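Local coordinates for protein family 88 glycosyl hydrolase (Bacteroides thetaiotaomicron, PDB 5NOA) that probably acts as a polysaccharide lyase of gut bacteria, removing the rhamnose caps of complex arabinogalactan proteins such as gum arabic, although family 88 relatives are generally hydrolases, at residues Y191-S194 with I195-E199; G64-E67 with A68-T72. One frame throughout, in Å; residues are numbered along the deposited sequence.

Contact 1: Y191-S194 with I195-E199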
ATOM      1  N   TYR A 191       3.631  17.666   4.997  1.00  7.89           N
ATOM      2  CA  TYR A 191       2.621  18.350   4.198  1.00  7.87           C
ATOM      3  C   TYR A 191       1.336  17.568   4.107  1.00  8.11           C
ATOM      4  O   TYR A 191       0.268  18.054   4.412  1.00  8.32           O
ATOM      5  CB  TYR A 191       3.128  18.585   2.776  1.00  7.97           C
ATOM      6  CG  TYR A 191       2.057  19.139   1.903  1.00  8.26           C
ATOM      7  CD1 TYR A 191       1.747  20.477   1.978  1.00  9.78           C
ATOM      8  CD2 TYR A 191       1.302  18.328   1.058  1.00  9.32           C
ATOM      9  CE1 TYR A 191       0.726  21.028   1.232  1.00 10.70           C
ATOM     10  CE2 TYR A 191       0.289  18.855   0.300  1.00  9.78           C
ATOM     11  CZ  TYR A 191       0.004  20.204   0.405  1.00 10.68           C
ATOM     12  OH  TYR A 191      -1.013  20.725  -0.336  1.00 13.72           O
ATOM     13  N   ALA A 192       1.446  16.289   3.733  1.00  7.31           N
ATOM     14  CA  ALA A 192       0.264  15.452   3.590  1.00  7.38           C
ATOM     15  C   ALA A 192      -0.525  15.382   4.908  1.00  7.95           C
ATOM     16  O   ALA A 192      -1.758  15.449   4.915  1.00  9.06           O
ATOM     17  CB  ALA A 192       0.667  14.051   3.138  1.00  7.97           C
ATOM     18  N   ASP A 193       0.199  15.199   5.994  1.00  8.12           N
ATOM     19  CA  ASP A 193      -0.425  15.071   7.310  1.00  9.09           C
ATOM     20  C   ASP A 193      -1.154  16.358   7.662  1.00  9.23           C
ATOM     21  O   ASP A 193      -2.257  16.317   8.182  1.00 11.07           O
ATOM     22  CB  ASP A 193       0.685  14.731   8.320  1.00 10.82           C
ATOM     23  CG  ASP A 193       0.175  14.129   9.626  1.00 12.70           C
ATOM     24  OD1 ASP A 193      -0.156  12.932   9.643  1.00 13.08           O
ATOM     25  OD2 ASP A 193       0.101  14.854  10.604  1.00 17.05           O
ATOM     26  N   SER A 194      -0.537  17.508   7.347  1.00  9.43           N
ATOM     27  CA  SER A 194      -1.114  18.789   7.682  1.00 10.69           C
ATOM     28  C   SER A 194      -2.453  18.998   6.996  1.00 11.79           C
ATOM     29  O   SER A 194      -3.318  19.655   7.570  1.00 14.20           O
ATOM     30  CB  SER A 194      -0.159  19.937   7.394  1.00 11.12           C
ATOM     31  OG  SER A 194      -0.082  20.228   5.998  1.00 11.99           O
ATOM     32  N   ILE A 195      -2.627  18.426   5.796  1.00 11.51           N
ATOM     33  CA  ILE A 195      -3.878  18.642   5.067  1.00 12.27           C
ATOM     34  C   ILE A 195      -4.910  17.516   5.309  1.00 13.06           C
ATOM     35  O   ILE A 195      -6.099  17.772   5.418  1.00 19.64           O
ATOM     36  CB  ILE A 195      -3.619  18.766   3.558  1.00 17.02           C
ATOM     37  CG1 ILE A 195      -2.731  19.982   3.219  1.00 20.27           C
ATOM     38  CG2 ILE A 195      -4.942  18.748   2.809  1.00 18.31           C
ATOM     39  CD1 ILE A 195      -3.305  21.319   3.612  1.00 25.00           C
ATOM     40  N   MET A 196      -4.462  16.291   5.434  1.00  9.02           N
ATOM     41  CA  MET A 196      -5.355  15.149   5.393  1.00  8.94           C
ATOM     42  C   MET A 196      -5.577  14.459   6.729  1.00  8.72           C
ATOM     43  O   MET A 196      -6.565  13.733   6.849  1.00  9.47           O
ATOM     44  CB  MET A 196      -4.872  14.091   4.366  1.00 10.76           C
ATOM     45  CG  MET A 196      -5.174  14.468   2.943  1.00 11.33           C
ATOM     46  SD  MET A 196      -4.359  13.383   1.782  1.00 12.01           S
ATOM     47  CE  MET A 196      -2.812  14.195   1.610  1.00 14.81           C
ATOM     48  N   TYR A 197      -4.688  14.623   7.703  1.00  9.06           N
ATOM     49  CA  TYR A 197      -4.861  13.913   8.961  1.00  9.23           C
ATOM     50  C   TYR A 197      -5.851  14.646   9.820  1.00  9.30           C
ATOM     51  O   TYR A 197      -5.720  15.839  10.052  1.00 11.84           O
ATOM     52  CB  TYR A 197      -3.525  13.752   9.677  1.00 10.59           C
ATOM     53  CG  TYR A 197      -3.634  12.925  10.915  1.00 11.43           C
ATOM     54  CD1 TYR A 197      -3.945  11.584  10.864  1.00 12.88           C
ATOM     55  CD2 TYR A 197      -3.408  13.485  12.151  1.00 13.09           C
ATOM     56  CE1 TYR A 197      -4.018  10.807  12.011  1.00 14.22           C
ATOM     57  CE2 TYR A 197      -3.490  12.749  13.299  1.00 14.44           C
ATOM     58  CZ  TYR A 197      -3.805  11.405  13.237  1.00 13.44           C
ATOM     59  OH  TYR A 197      -3.877  10.655  14.392  1.00 18.32           O
ATOM     60  N   ASP A 198      -6.851  13.936  10.303  1.00  9.46           N
ATOM     61  CA  ASP A 198      -7.828  14.489  11.248  1.00  9.85           C
ATOM     62  C   ASP A 198      -7.369  14.078  12.636  1.00 10.94           C
ATOM     63  O   ASP A 198      -7.465  12.906  12.993  1.00 11.81           O
ATOM     64  CB  ASP A 198      -9.219  13.921  10.944  1.00 10.26           C
ATOM     65  CG  ASP A 198     -10.330  14.491  11.827  1.00 13.08           C
ATOM     66  OD1 ASP A 198     -10.202  14.495  13.025  1.00 19.44           O
ATOM     67  OD2 ASP A 198     -11.336  14.947  11.285  1.00 18.06           O
ATOM     68  N   GLU A 199      -6.873  15.042  13.408  1.00 12.90           N
ATOM     69  CA  GLU A 199      -6.331  14.713  14.719  1.00 15.88           C
ATOM     70  C   GLU A 199      -7.372  14.144  15.686  1.00 17.03           C
ATOM     71  O   GLU A 199      -7.057  13.273  16.486  1.00 20.42           O
ATOM     72  CB  GLU A 199      -5.601  15.916  15.343  1.00 22.99           C
ATOM     73  CG  GLU A 199      -4.091  15.793  15.251  1.00 28.45           C
ATOM     74  CD  GLU A 199      -3.389  16.523  16.374  1.00 31.99           C
ATOM     75  OE1 GLU A 199      -3.606  17.747  16.464  1.00 37.12           O
ATOM     76  OE2 GLU A 199      -2.636  15.877  17.154  1.00 38.24           O
TER
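Tyr191 lays one face of its ring against Ile195 a turn further on. The Ile195 methylene CG1 sits over that face, 4.3 Å from the ring centroid and 25° off its normal, a CH-pi contact made toward the hydroxyl end of the ring, where CG1 is 3.9 Å from Tyr191 CZ. A chi1 of 173° sets Tyr191 CG opposite the backbone N and brings the ring face up to Ile195 CG1. The Tyr191 carbonyl oxygen takes two donors: Ile195 N and the hydroxyl of Ser194, whose OG is 2.7 Å from Tyr191 O. Ala192 O accepts from Met196 N at 2.9 Å and, weakly, from Ile195 N. The bend at chi3 of Met196 turns the thioether back, leaving its methyl CE 3.8 Å from Ala192 CB. Asp193 O receives the last bond of the series from Tyr197 N at 3.0 Å, although Tyr197 has already left helical angles. The Asp193 and Tyr197 side chains run side by side in the same direction, carboxylate and ring planes 19° apart, with Asp193 OD1 3.5 Å from Tyr197 CB. Arg256 is likely to steady this pair, since it forms a salt bridge with Asp193 OD1 and a cation-pi contact with Tyr197. The stretch is thus the C-terminal end of helix 180-196 as it passes into the short, weakly bonded strand 197-198, antiparallel to strand 203-204; helix 250-266 supplies Arg256 and also Thr259, the hydrogen-bond partner of Tyr197 OH.

Contact 2: G64-E67 with A68-T72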
ATOM      1  N   GLY A  64       3.253  -6.506  -3.995  1.00  6.55           N
ATOM      2  CA  GLY A  64       2.807  -7.739  -3.405  1.00  6.99           C
ATOM      3  C   GLY A  64       3.527  -8.967  -3.928  1.00  7.23           C
ATOM      4  O   GLY A  64       3.823  -9.912  -3.176  1.00  7.95           O
ATOM      5  N   ASN A  65       3.769  -9.012  -5.237  1.00  7.02           N
ATOM      6  CA  ASN A  65       4.533 -10.115  -5.816  1.00  7.20           C
ATOM      7  C   ASN A  65       5.942 -10.192  -5.208  1.00  7.41           C
ATOM      8  O   ASN A  65       6.419 -11.280  -4.888  1.00  7.91           O
ATOM      9  CB  ASN A  65       4.607  -9.962  -7.325  1.00  7.91           C
ATOM     10  CG  ASN A  65       5.318 -11.132  -7.978  1.00  7.68           C
ATOM     11  OD1 ASN A  65       4.947 -12.284  -7.750  1.00  8.68           O
ATOM     12  ND2 ASN A  65       6.348 -10.848  -8.774  1.00  9.22           N
ATOM     13  N   MET A  66       6.580  -9.032  -5.064  1.00  7.56           N
ATOM     14  CA  MET A  66       7.880  -9.002  -4.451  1.00  8.29           C
ATOM     15  C   MET A  66       7.832  -9.505  -3.028  1.00  7.66           C
ATOM     16  O   MET A  66       8.719 -10.284  -2.617  1.00  8.44           O
ATOM     17  CB  MET A  66       8.534  -7.637  -4.544  1.00  9.71           C
ATOM     18  CG  MET A  66       8.955  -7.262  -5.963  1.00 12.57           C
ATOM     19  SD  MET A  66       9.981  -8.459  -6.873  1.00 13.80           S
ATOM     20  CE  MET A  66      11.448  -8.545  -5.863  1.00 16.25           C
ATOM     21  N   GLU A  67       6.805  -9.125  -2.265  1.00  7.63           N
ATOM     22  CA  GLU A  67       6.644  -9.666  -0.925  1.00  8.27           C
ATOM     23  C   GLU A  67       6.559 -11.195  -0.945  1.00  7.54           C
ATOM     24  O   GLU A  67       7.180 -11.869  -0.109  1.00  8.88           O
ATOM     25  CB  GLU A  67       5.404  -9.066  -0.269  1.00  9.28           C
ATOM     26  CG  GLU A  67       5.338  -9.236   1.226  1.00 10.31           C
ATOM     27  CD  GLU A  67       6.195  -8.264   1.997  1.00 13.25           C
ATOM     28  OE1 GLU A  67       6.374  -8.510   3.192  1.00 19.24           O
ATOM     29  OE2 GLU A  67       6.651  -7.245   1.436  1.00 16.85           O
ATOM     30  N   ALA A  68       5.737 -11.720  -1.853  1.00  8.01           N
ATOM     31  CA  ALA A  68       5.598 -13.174  -1.965  1.00  8.39           C
ATOM     32  C   ALA A  68       6.932 -13.850  -2.338  1.00  8.06           C
ATOM     33  O   ALA A  68       7.223 -14.923  -1.838  1.00  9.60           O
ATOM     34  CB  ALA A  68       4.512 -13.507  -2.982  1.00  9.32           C
ATOM     35  N   TYR A  69       7.732 -13.206  -3.186  1.00  8.18           N
ATOM     36  CA  TYR A  69       9.046 -13.729  -3.525  1.00  9.15           C
ATOM     37  C   TYR A  69       9.953 -13.719  -2.313  1.00 10.07           C
ATOM     38  O   TYR A  69      10.657 -14.689  -2.042  1.00 11.48           O
ATOM     39  CB  TYR A  69       9.681 -12.945  -4.687  1.00  9.47           C
ATOM     40  CG  TYR A  69      11.035 -13.492  -5.010  1.00 10.16           C
ATOM     41  CD1 TYR A  69      11.159 -14.772  -5.523  1.00 10.69           C
ATOM     42  CD2 TYR A  69      12.191 -12.797  -4.686  1.00 11.33           C
ATOM     43  CE1 TYR A  69      12.393 -15.308  -5.778  1.00 13.29           C
ATOM     44  CE2 TYR A  69      13.457 -13.348  -4.941  1.00 13.08           C
ATOM     45  CZ  TYR A  69      13.533 -14.605  -5.476  1.00 12.59           C
ATOM     46  OH  TYR A  69      14.769 -15.145  -5.720  1.00 17.56           O
ATOM     47  N   PHE A  70       9.967 -12.616  -1.568  1.00  9.36           N
ATOM     48  CA  PHE A  70      10.798 -12.560  -0.356  1.00 10.49           C
ATOM     49  C   PHE A  70      10.407 -13.657   0.637  1.00 11.10           C
ATOM     50  O   PHE A  70      11.267 -14.218   1.330  1.00 13.42           O
ATOM     51  CB  PHE A  70      10.672 -11.215   0.347  1.00 11.87           C
ATOM     52  CG  PHE A  70      11.141 -10.054  -0.450  1.00 13.44           C
ATOM     53  CD1 PHE A  70      12.048 -10.175  -1.486  1.00 15.06           C
ATOM     54  CD2 PHE A  70      10.634  -8.795  -0.163  1.00 17.63           C
ATOM     55  CE1 PHE A  70      12.464  -9.071  -2.201  1.00 16.79           C
ATOM     56  CE2 PHE A  70      11.057  -7.691  -0.871  1.00 20.81           C
ATOM     57  CZ  PHE A  70      11.976  -7.831  -1.889  1.00 24.30           C
ATOM     58  N   LEU A  71       9.115 -13.949   0.755  1.00 10.03           N
ATOM     59  CA  LEU A  71       8.645 -14.978   1.686  1.00 10.75           C
ATOM     60  C   LEU A  71       8.966 -16.385   1.218  1.00 11.28           C
ATOM     61  O   LEU A  71       9.407 -17.200   2.024  1.00 14.22           O
ATOM     62  CB  LEU A  71       7.136 -14.856   1.896  1.00 10.89           C
ATOM     63  CG  LEU A  71       6.551 -15.767   2.956  1.00 11.82           C
ATOM     64  CD1 LEU A  71       6.773 -15.158   4.326  1.00 15.48           C
ATOM     65  CD2 LEU A  71       5.053 -15.969   2.731  1.00 12.93           C
ATOM     66  N   THR A  72       8.716 -16.662  -0.056  1.00 10.82           N
ATOM     67  CA  THR A  72       8.694 -18.036  -0.560  1.00 12.36           C
ATOM     68  C   THR A  72       9.861 -18.409  -1.448  1.00 12.62           C
ATOM     69  O   THR A  72      10.077 -19.594  -1.700  1.00 15.15           O
ATOM     70  CB  THR A  72       7.421 -18.326  -1.384  1.00 13.15           C
ATOM     71  OG1 THR A  72       7.445 -17.607  -2.625  1.00 12.59           O
ATOM     72  CG2 THR A  72       6.176 -17.992  -0.623  1.00 14.03           C
TER
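Phe70 N donates to Met66 O at 2.8 Å, nearly straight with an N-H...O angle of 166°. The phenyl ring of Phe70 passes over the same oxygen as packing only, Met66 O lying 3.2 Å above the plane of the Phe70 ring and offset toward the rim. Phe70 CG stands beside its own backbone N (chi1 -63°), which swings the ring back over the preceding turn. There it also meets the bent Met66 chain, whose methyl CE reaches Phe70 CE1 at 3.8 Å. An alanine in place of Phe70 would probably uncover Met66 O and leave the Met66 methyl without its aromatic neighbour. This is the closing part of helix 56-72 in what is, as in family 88 relatives, probably an (alpha/alpha)6 barrel of six helical hairpins. The i to i+4 bonding continues around it: Ala68 N to Gly64 O, Tyr69 N to Asn65 O and Leu71 N to Glu67 O. Thr72 N and Thr72 OG1 approach Ala68 O from opposite faces of the carbonyl plane, the hydroxyl at 2.8 Å. Ala68 CB packs 3.5 Å from Asn65 O, on the side covered by helix 29-47 and Tyr77 of helix 75-87. The buried Asn65 amide bonds to these same two helices, at Asn41 ND2, Tyr77 O and Ser81 OG, while Glu67 OE1 forms a salt bridge with Arg373 of helix 358-377.

In the fold
Contacts 1 and 2 do not touch: their centres lie 31 Å apart and their nearest atoms about 22 Å, on opposite sides of the chain's centre. Contact 2 comes first along the chain, and its centre is 14 Å from the centre of the chain; that of contact 1 is 18 Å away. Each covers the last turns of a helix, but the exits differ. Helix 56-72 leads closely into helix 75-87, whereas helix 180-196 runs directly into a short two-stranded sheet. Their burial differs too: contact 2 is buried among helices, contact 1 only partly buried.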